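Long-range contacts in glycoside Hydrolase Family 43_12 (Metagenome, PDB 7JVH), which probably hydrolyses terminal arabinose or xylose linkages in plant cell-wall polysaccharides: residues D163-G171 against W207-I216; A184-P192 against V236-Y244. All coordinates share one frame; numbering follows the deposited sequence.

Interaction 1 (D163-G171 against W207-I216)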
loop_
_atom_site.group_PDB
_atom_site.type_symbol
_atom_site.label_atom_id
_atom_site.label_comp_id
_atom_site.label_asym_id
_atom_site.label_seq_id
_atom_site.Cartn_x
_atom_site.Cartn_y
_atom_site.Cartn_z
ATOM N N ASP A 163 -11.914 5.174 -17.519
ATOM C CA ASP A 163 -12.377 3.853 -17.121
ATOM C C ASP A 163 -11.414 2.812 -17.691
ATOM O O ASP A 163 -10.652 3.105 -18.612
ATOM C CB ASP A 163 -13.819 3.615 -17.582
ATOM C CG ASP A 163 -14.845 4.249 -16.647
ATOM O OD1 ASP A 163 -14.523 4.523 -15.478
ATOM O OD2 ASP A 163 -15.985 4.488 -17.074
ATOM N N PRO A 164 -11.385 1.578 -17.143
ATOM C CA PRO A 164 -10.385 0.589 -17.549
ATOM C C PRO A 164 -10.523 0.112 -18.999
ATOM O O PRO A 164 -11.620 0.104 -19.546
ATOM C CB PRO A 164 -10.636 -0.581 -16.581
ATOM C CG PRO A 164 -11.519 -0.053 -15.497
ATOM C CD PRO A 164 -12.296 1.080 -16.098
ATOM N N PHE A 165 -9.394 -0.254 -19.609
ATOM C CA PHE A 165 -9.346 -0.995 -20.857
ATOM C C PHE A 165 -8.925 -2.391 -20.429
ATOM O O PHE A 165 -7.848 -2.568 -19.863
ATOM C CB PHE A 165 -8.294 -0.406 -21.814
ATOM C CG PHE A 165 -8.684 0.913 -22.406
ATOM C CD1 PHE A 165 -8.385 2.102 -21.747
ATOM C CD2 PHE A 165 -9.354 0.974 -23.618
ATOM C CE1 PHE A 165 -8.745 3.328 -22.304
ATOM C CE2 PHE A 165 -9.722 2.193 -24.166
ATOM C CZ PHE A 165 -9.419 3.367 -23.513
ATOM N N ASN A 166 -9.778 -3.386 -20.673
ATOM C CA ASN A 166 -9.483 -4.782 -20.304
ATOM C C ASN A 166 -8.453 -5.338 -21.288
ATOM O O ASN A 166 -8.648 -5.249 -22.502
ATOM C CB ASN A 166 -10.759 -5.636 -20.306
ATOM C CG ASN A 166 -11.559 -5.540 -19.003
ATOM O OD1 ASN A 166 -10.971 -5.551 -17.927
ATOM N ND2 ASN A 166 -12.890 -5.407 -19.089
ATOM N N LEU A 167 -7.361 -5.900 -20.755
ATOM C CA LEU A 167 -6.287 -6.464 -21.566
ATOM C C LEU A 167 -6.310 -7.993 -21.530
ATOM O O LEU A 167 -6.528 -8.606 -20.485
ATOM C CB LEU A 167 -4.935 -5.940 -21.089
ATOM C CG LEU A 167 -4.859 -4.420 -20.905
ATOM C CD1 LEU A 167 -3.571 -4.042 -20.200
ATOM C CD2 LEU A 167 -4.982 -3.692 -22.236
ATOM N N HIS A 168 -6.044 -8.602 -22.692
ATOM C CA HIS A 168 -6.294 -10.025 -22.936
ATOM C C HIS A 168 -5.039 -10.893 -22.777
ATOM O O HIS A 168 -4.596 -11.546 -23.729
ATOM C CB HIS A 168 -6.899 -10.214 -24.331
ATOM C CG HIS A 168 -8.206 -9.507 -24.524
ATOM N ND1 HIS A 168 -8.695 -9.167 -25.768
ATOM C CD2 HIS A 168 -9.130 -9.081 -23.629
ATOM C CE1 HIS A 168 -9.862 -8.567 -25.634
ATOM N NE2 HIS A 168 -10.150 -8.502 -24.345
ATOM N N PHE A 169 -4.504 -10.933 -21.548
ATOM C CA PHE A 169 -3.414 -11.834 -21.187
ATOM C C PHE A 169 -3.512 -12.118 -19.697
ATOM O O PHE A 169 -4.083 -11.321 -18.959
ATOM C CB PHE A 169 -2.062 -11.228 -21.564
ATOM C CG PHE A 169 -1.811 -9.871 -20.943
ATOM C CD1 PHE A 169 -1.191 -9.766 -19.710
ATOM C CD2 PHE A 169 -2.179 -8.705 -21.600
ATOM C CE1 PHE A 169 -0.940 -8.523 -19.135
ATOM C CE2 PHE A 169 -1.946 -7.468 -21.026
ATOM C CZ PHE A 169 -1.323 -7.375 -19.799
ATOM N N GLY A 170 -2.965 -13.262 -19.280
ATOM C CA GLY A 170 -2.969 -13.675 -17.892
ATOM C C GLY A 170 -1.735 -13.221 -17.135
ATOM O O GLY A 170 -0.942 -12.447 -17.638
ATOM N N GLY A 171 -1.576 -13.726 -15.913
ATOM C CA GLY A 171 -0.457 -13.401 -15.053
ATOM C C GLY A 171 -0.617 -12.021 -14.443
ATOM O O GLY A 171 -1.695 -11.388 -14.535
ATOM N N TRP A 207 4.731 -8.539 -25.327
ATOM C CA TRP A 207 3.747 -8.396 -26.399
ATOM C C TRP A 207 3.963 -7.051 -27.053
ATOM O O TRP A 207 4.287 -6.086 -26.372
ATOM C CB TRP A 207 2.329 -8.355 -25.838
ATOM C CG TRP A 207 1.850 -9.574 -25.139
ATOM C CD1 TRP A 207 2.104 -9.935 -23.856
ATOM C CD2 TRP A 207 0.968 -10.574 -25.670
ATOM N NE1 TRP A 207 1.456 -11.100 -23.552
ATOM C CE2 TRP A 207 0.757 -11.523 -24.649
ATOM C CE3 TRP A 207 0.352 -10.769 -26.912
ATOM C CZ2 TRP A 207 -0.043 -12.657 -24.832
ATOM C CZ3 TRP A 207 -0.451 -11.895 -27.090
ATOM C CH2 TRP A 207 -0.629 -12.831 -26.058
ATOM N N GLU A 208 3.742 -6.980 -28.365
ATOM C CA GLU A 208 3.566 -5.711 -29.055
ATOM C C GLU A 208 2.198 -5.171 -28.637
ATOM O O GLU A 208 1.262 -5.942 -28.415
ATOM C CB GLU A 208 3.642 -5.888 -30.577
ATOM C CG GLU A 208 3.840 -4.585 -31.351
ATOM C CD GLU A 208 4.130 -4.819 -32.841
ATOM O OE1 GLU A 208 4.627 -5.914 -33.192
ATOM O OE2 GLU A 208 3.873 -3.909 -33.669
ATOM N N TYR A 209 2.095 -3.844 -28.520
ATOM C CA TYR A 209 0.904 -3.177 -28.002
ATOM C C TYR A 209 0.370 -2.229 -29.059
ATOM O O TYR A 209 1.134 -1.535 -29.724
ATOM C CB TYR A 209 1.251 -2.425 -26.710
ATOM C CG TYR A 209 0.090 -1.803 -25.936
ATOM C CD1 TYR A 209 -0.639 -2.542 -24.996
ATOM C CD2 TYR A 209 -0.236 -0.459 -26.097
ATOM C CE1 TYR A 209 -1.677 -1.961 -24.274
ATOM C CE2 TYR A 209 -1.269 0.131 -25.377
ATOM C CZ TYR A 209 -1.989 -0.619 -24.468
ATOM O OH TYR A 209 -3.021 -0.029 -23.754
ATOM N N ASP A 210 -0.955 -2.225 -29.216
ATOM C CA ASP A 210 -1.645 -1.387 -30.173
ATOM C C ASP A 210 -2.152 -0.149 -29.443
ATOM O O ASP A 210 -3.049 -0.249 -28.602
ATOM C CB ASP A 210 -2.803 -2.156 -30.812
ATOM C CG ASP A 210 -3.479 -1.368 -31.924
ATOM O OD1 ASP A 210 -3.722 -0.155 -31.750
ATOM O OD2 ASP A 210 -3.767 -1.960 -32.985
ATOM N N LEU A 211 -1.575 1.013 -29.779
ATOM C CA LEU A 211 -1.865 2.268 -29.101
ATOM C C LEU A 211 -3.275 2.758 -29.396
ATOM O O LEU A 211 -3.942 3.284 -28.515
ATOM C CB LEU A 211 -0.825 3.331 -29.459
ATOM C CG LEU A 211 0.586 2.966 -28.983
ATOM C CD1 LEU A 211 1.647 3.533 -29.912
ATOM C CD2 LEU A 211 0.819 3.404 -27.544
ATOM N N GLU A 212 -3.732 2.556 -30.635
ATOM C CA GLU A 212 -5.083 2.940 -31.047
ATOM C C GLU A 212 -6.130 2.173 -30.249
ATOM O O GLU A 212 -7.014 2.774 -29.657
ATOM C CB GLU A 212 -5.274 2.741 -32.549
ATOM C CG GLU A 212 -4.309 3.579 -33.381
ATOM C CD GLU A 212 -2.913 2.964 -33.523
ATOM O OE1 GLU A 212 -2.821 1.725 -33.668
ATOM O OE2 GLU A 212 -1.911 3.712 -33.460
ATOM N N LYS A 213 -5.990 0.845 -30.202
ATOM C CA LYS A 213 -6.968 -0.049 -29.577
ATOM C C LYS A 213 -6.744 -0.301 -28.076
ATOM O O LYS A 213 -7.632 -0.808 -27.408
ATOM C CB LYS A 213 -6.999 -1.391 -30.329
ATOM C CG LYS A 213 -8.138 -1.609 -31.373
ATOM C CD LYS A 213 -8.294 -0.514 -32.433
ATOM C CE LYS A 213 -9.762 -0.115 -32.634
ATOM N NZ LYS A 213 -10.316 0.502 -31.379
ATOM N N ASP A 214 -5.560 0.046 -27.569
ATOM C CA ASP A 214 -5.170 -0.234 -26.185
ATOM C C ASP A 214 -5.399 -1.710 -25.866
ATOM O O ASP A 214 -6.177 -2.066 -24.987
ATOM C CB ASP A 214 -5.912 0.683 -25.210
ATOM C CG ASP A 214 -5.388 2.109 -25.230
ATOM O OD1 ASP A 214 -4.204 2.316 -24.916
ATOM O OD2 ASP A 214 -6.163 3.019 -25.561
ATOM N N GLN A 215 -4.711 -2.558 -26.632
ATOM C CA GLN A 215 -4.800 -4.007 -26.537
ATOM C C GLN A 215 -3.538 -4.604 -27.160
ATOM O O GLN A 215 -2.979 -4.024 -28.097
ATOM C CB GLN A 215 -6.051 -4.511 -27.276
ATOM C CG GLN A 215 -6.311 -6.002 -27.140
ATOM C CD GLN A 215 -6.557 -6.420 -25.706
ATOM O OE1 GLN A 215 -5.629 -6.876 -25.015
ATOM N NE2 GLN A 215 -7.802 -6.265 -25.242
ATOM N N ILE A 216 -3.090 -5.746 -26.621
ATOM C CA ILE A 216 -1.968 -6.486 -27.183
ATOM C C ILE A 216 -2.334 -6.993 -28.583
ATOM O O ILE A 216 -3.517 -7.194 -28.874
ATOM C CB ILE A 216 -1.503 -7.649 -26.261
ATOM C CG1 ILE A 216 -2.648 -8.606 -25.862
ATOM C CG2 ILE A 216 -0.887 -7.087 -24.986
ATOM C CD1 ILE A 216 -3.128 -9.542 -26.948
#
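The carboxamide of Gln215 lies flat against the imidazole of His168: the two planes are only 20° apart, and Gln215 NE2 sits 3.0 Å above the His168 ring plane, over its centre. The contact joins successive blades of the five-bladed beta-propeller expected of family 43, with strand 165-166, the outermost strand of one sheet, facing the hairpin 203-226 of the next. The amide is brought across by a chain that leaves with CG anti to the backbone N (chi1 -175°) and then bends at chi2. Gln215 OE1 is gripped twice, by His168 N at 2.9 Å in a fairly straight bond (158°) and by Ile216 N at 3.2 Å. Gln215 NE2 gives a weak hydrogen bond to Asn166 O, 3.0 Å away. Such a grip restrains rotation of the amide and places its N-H side over the imidazole.

Asp210 pairs with both Asp214 and Gln215, a G1 beta bulge at the turn end of the hairpin. Asp214 CB makes a CH-pi contact over the Phe165 face, 4.1 Å from the ring centroid. Its carboxylate is held at both oxygens, with OD2 in a salt bridge to Lys153 and OD1 accepting from Tyr209 OH through its anti lone pair. Leu167 CD2 meets the edge of the Tyr209 ring. Beyond it, Phe169 packs obliquely on Trp207, whose NE1 hydrogen-bonds His188, and Phe169 CD2 rests 4.0 Å from Ile216 CG2.

Interaction 2 (A184-P192 against V236-Y244); sequences AYLVHNDAP and VWIEGPHIY
Asn189 ND2 donates to Ile238 O at 2.8 Å, a nearly straight bond (165°) with the acceptor lying in the plane of the amide. The same amide is held at its other end by Arg202, which hydrogen-bonds OD1, so both polar atoms are engaged and its flip is fixed. With CG roughly anti to the backbone N (chi1 151°), the group reaches the benzo part of Trp237, where Asn189 ND2 is 3.6 Å from Trp237 CE3 and Asn189 OD1 is 3.7 Å from Trp237 CZ3; the amide and indole planes are just 6° apart.

Strand 184-190 runs nearly antiparallel to strand 239-244, yet no backbone hydrogen bond links them. They belong to adjacent blades of the beta-propeller and meet through side chains. Val187 CG1 approaches Pro241 CB at 3.6 Å and Pro241 O at 3.5 Å, while Pro241 CG sits 3.7 Å from His188 CA. Ile243 extends this apolar seam beside Val187.

Glu239, next to the Asn189 amide, hydrogen-bonds through OE1 a bound glycerol, probably from the crystallisation liquor, which may mark a pocket. The Val187-Pro241-Ile243 packing carries no hydrogen bond; direction comes from the Asn189 amide, which donates through ND2 and accepts from Arg202 through OD1.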
loop_
_atom_site.group_PDB
_atom_site.type_symbol
_atom_site.label_atom_id
_atom_site.label_comp_id
_atom_site.label_asym_id
_atom_site.label_seq_id
_atom_site.Cartn_x
_atom_site.Cartn_y
_atom_site.Cartn_z
ATOM N N ALA A 184 4.934 0.144 -29.575
ATOM C CA ALA A 184 4.734 0.006 -28.144
ATOM C C ALA A 184 4.721 -1.463 -27.767
ATOM O O ALA A 184 4.310 -2.314 -28.550
ATOM C CB ALA A 184 3.432 0.663 -27.747
ATOM N N TYR A 185 5.179 -1.749 -26.549
ATOM C CA TYR A 185 5.274 -3.113 -26.049
ATOM C C TYR A 185 4.716 -3.215 -24.642
ATOM O O TYR A 185 4.499 -2.213 -23.962
ATOM C CB TYR A 185 6.719 -3.594 -26.114
ATOM C CG TYR A 185 7.280 -3.499 -27.513
ATOM C CD1 TYR A 185 7.034 -4.498 -28.449
ATOM C CD2 TYR A 185 8.028 -2.386 -27.917
ATOM C CE1 TYR A 185 7.530 -4.412 -29.738
ATOM C CE2 TYR A 185 8.527 -2.291 -29.203
ATOM C CZ TYR A 185 8.273 -3.306 -30.110
ATOM O OH TYR A 185 8.768 -3.209 -31.386
ATOM N N LEU A 186 4.456 -4.452 -24.228
ATOM C CA LEU A 186 3.909 -4.734 -22.923
ATOM C C LEU A 186 4.577 -5.988 -22.420
ATOM O O LEU A 186 4.599 -7.003 -23.112
ATOM C CB LEU A 186 2.406 -4.943 -23.030
ATOM C CG LEU A 186 1.654 -5.164 -21.718
ATOM C CD1 LEU A 186 0.189 -4.821 -21.913
ATOM C CD2 LEU A 186 1.836 -6.587 -21.169
ATOM N N VAL A 187 5.139 -5.911 -21.216
ATOM C CA VAL A 187 5.793 -7.040 -20.592
ATOM C C VAL A 187 5.039 -7.388 -19.318
ATOM O O VAL A 187 4.460 -6.508 -18.652
ATOM C CB VAL A 187 7.284 -6.751 -20.313
ATOM C CG1 VAL A 187 7.448 -5.740 -19.170
ATOM C CG2 VAL A 187 8.029 -8.052 -20.101
ATOM N N HIS A 188 5.011 -8.679 -18.986
ATOM C CA HIS A 188 4.336 -9.132 -17.784
ATOM C C HIS A 188 4.868 -10.475 -17.345
ATOM O O HIS A 188 5.595 -11.136 -18.094
ATOM C CB HIS A 188 2.814 -9.161 -17.998
ATOM C CG HIS A 188 2.343 -10.292 -18.866
ATOM N ND1 HIS A 188 1.809 -11.449 -18.350
ATOM C CD2 HIS A 188 2.297 -10.425 -20.214
ATOM C CE1 HIS A 188 1.468 -12.257 -19.345
ATOM N NE2 HIS A 188 1.756 -11.660 -20.485
ATOM N N ASN A 189 4.542 -10.830 -16.091
ATOM C CA ASN A 189 4.806 -12.151 -15.530
ATOM C C ASN A 189 3.693 -13.085 -16.019
ATOM O O ASN A 189 2.571 -12.644 -16.241
ATOM C CB ASN A 189 4.907 -12.047 -13.992
ATOM C CG ASN A 189 4.495 -13.322 -13.256
ATOM O OD1 ASN A 189 3.321 -13.687 -13.251
ATOM N ND2 ASN A 189 5.451 -13.966 -12.582
ATOM N N ASP A 190 4.031 -14.361 -16.213
ATOM C CA ASP A 190 3.065 -15.377 -16.616
ATOM C C ASP A 190 3.491 -16.735 -16.071
ATOM O O ASP A 190 4.584 -16.875 -15.528
ATOM C CB ASP A 190 2.935 -15.438 -18.151
ATOM C CG ASP A 190 1.547 -15.920 -18.621
ATOM O OD1 ASP A 190 0.725 -16.375 -17.780
ATOM O OD2 ASP A 190 1.274 -15.844 -19.836
ATOM N N ALA A 191 2.608 -17.729 -16.206
ATOM C CA ALA A 191 2.923 -19.106 -15.844
ATOM C C ALA A 191 3.466 -19.806 -17.081
ATOM O O ALA A 191 3.054 -19.476 -18.191
ATOM C CB ALA A 191 1.694 -19.820 -15.302
ATOM N N PRO A 192 4.437 -20.734 -16.935
ATOM C CA PRO A 192 4.997 -21.433 -18.096
ATOM C C PRO A 192 4.070 -22.540 -18.548
ATOM O O PRO A 192 3.323 -23.063 -17.740
ATOM C CB PRO A 192 6.286 -22.040 -17.537
ATOM C CG PRO A 192 5.962 -22.291 -16.103
ATOM C CD PRO A 192 5.038 -21.168 -15.663
ATOM N N VAL A 236 12.495 -18.282 -7.830
ATOM C CA VAL A 236 11.119 -18.139 -7.408
ATOM C C VAL A 236 10.482 -16.861 -7.967
ATOM O O VAL A 236 11.052 -15.781 -7.859
ATOM C CB VAL A 236 11.028 -18.166 -5.862
ATOM C CG1 VAL A 236 9.631 -17.815 -5.357
ATOM C CG2 VAL A 236 11.482 -19.514 -5.331
ATOM N N TRP A 237 9.307 -17.014 -8.588
ATOM C CA TRP A 237 8.413 -15.917 -8.967
ATOM C C TRP A 237 9.055 -14.659 -9.559
ATOM O O TRP A 237 8.800 -13.551 -9.088
ATOM C CB TRP A 237 7.540 -15.534 -7.767
ATOM C CG TRP A 237 6.247 -16.283 -7.741
ATOM C CD1 TRP A 237 5.990 -17.468 -7.119
ATOM C CD2 TRP A 237 5.034 -15.888 -8.388
ATOM N NE1 TRP A 237 4.688 -17.834 -7.341
ATOM C CE2 TRP A 237 4.073 -16.878 -8.109
ATOM C CE3 TRP A 237 4.670 -14.789 -9.177
ATOM C CZ2 TRP A 237 2.767 -16.813 -8.598
ATOM C CZ3 TRP A 237 3.368 -14.710 -9.652
ATOM C CH2 TRP A 237 2.433 -15.724 -9.364
ATOM N N ILE A 238 9.856 -14.824 -10.615
ATOM C CA ILE A 238 10.326 -13.694 -11.382
ATOM C C ILE A 238 9.122 -12.878 -11.829
ATOM O O ILE A 238 8.178 -13.414 -12.389
ATOM C CB ILE A 238 11.220 -14.086 -12.584
ATOM C CG1 ILE A 238 11.808 -12.828 -13.234
ATOM C CG2 ILE A 238 10.467 -14.921 -13.600
ATOM C CD1 ILE A 238 13.231 -12.984 -13.717
ATOM N N GLU A 239 9.167 -11.572 -11.553
ATOM C CA GLU A 239 8.033 -10.689 -11.757
ATOM C C GLU A 239 8.484 -9.221 -11.782
ATOM O O GLU A 239 9.654 -8.937 -12.007
ATOM C CB GLU A 239 6.967 -10.967 -10.677
ATOM C CG GLU A 239 7.345 -10.556 -9.269
ATOM C CD GLU A 239 6.416 -11.149 -8.202
ATOM O OE1 GLU A 239 5.276 -11.500 -8.509
ATOM O OE2 GLU A 239 6.804 -11.277 -7.026
ATOM N N GLY A 240 7.527 -8.302 -11.598
ATOM C CA GLY A 240 7.737 -6.877 -11.716
ATOM C C GLY A 240 8.605 -6.443 -12.901
ATOM O O GLY A 240 9.459 -5.580 -12.749
ATOM N N PRO A 241 8.409 -6.990 -14.120
ATOM C CA PRO A 241 9.288 -6.646 -15.250
ATOM C C PRO A 241 9.121 -5.194 -15.705
ATOM O O PRO A 241 7.988 -4.727 -15.844
ATOM C CB PRO A 241 8.816 -7.597 -16.364
ATOM C CG PRO A 241 7.389 -7.927 -16.000
ATOM C CD PRO A 241 7.318 -7.918 -14.496
ATOM N N HIS A 242 10.240 -4.486 -15.911
ATOM C CA HIS A 242 10.236 -3.166 -16.546
ATOM C C HIS A 242 11.289 -3.102 -17.662
ATOM O O HIS A 242 12.425 -3.559 -17.489
ATOM C CB HIS A 242 10.499 -2.059 -15.520
ATOM C CG HIS A 242 9.425 -1.918 -14.488
ATOM N ND1 HIS A 242 8.148 -1.505 -14.795
ATOM C CD2 HIS A 242 9.436 -2.135 -13.148
ATOM C CE1 HIS A 242 7.422 -1.478 -13.691
ATOM N NE2 HIS A 242 8.179 -1.857 -12.683
ATOM N N ILE A 243 10.898 -2.516 -18.800
ATOM C CA ILE A 243 11.813 -2.250 -19.899
ATOM C C ILE A 243 12.254 -0.799 -19.849
ATOM O O ILE A 243 11.438 0.098 -19.636
ATOM C CB ILE A 243 11.185 -2.525 -21.285
ATOM C CG1 ILE A 243 10.670 -3.963 -21.398
ATOM C CG2 ILE A 243 12.195 -2.250 -22.391
ATOM C CD1 ILE A 243 11.747 -5.015 -21.510
ATOM N N TYR A 244 13.564 -0.583 -20.024
ATOM C CA TYR A 244 14.151 0.734 -20.238
ATOM C C TYR A 244 15.085 0.611 -21.426
ATOM O O TYR A 244 15.610 -0.464 -21.693
ATOM C CB TYR A 244 14.925 1.210 -18.999
ATOM C CG TYR A 244 14.193 1.036 -17.683
ATOM C CD1 TYR A 244 13.233 1.954 -17.255
ATOM C CD2 TYR A 244 14.475 -0.051 -16.862
ATOM C CE1 TYR A 244 12.583 1.791 -16.054
ATOM C CE2 TYR A 244 13.817 -0.226 -15.650
ATOM C CZ TYR A 244 12.880 0.691 -15.254
ATOM O OH TYR A 244 12.239 0.492 -14.056
#

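From the N terminus the chain passes 163-171, 184-192, 207-216 and 236-244, so the two contacts cross instead of nesting. Interaction 1 closes a loop of 35 intervening residues and interaction 2 one of 43. The first ties the outermost strand of the sheet 120-166 to the outer hairpin of the sheet 175-226; the second ties that middle sheet to the first strand, 239-246, of the following sheet. Three consecutive propeller blades are thereby joined. Within the middle blade, strands 184-190 and 203-210 are neighbours, with Tyr209 N probably hydrogen-bonded to Ala184 O at 2.7 Å. The contact centres lie about 14 Å apart, and Gly170 O packs against His188 CE1 between them.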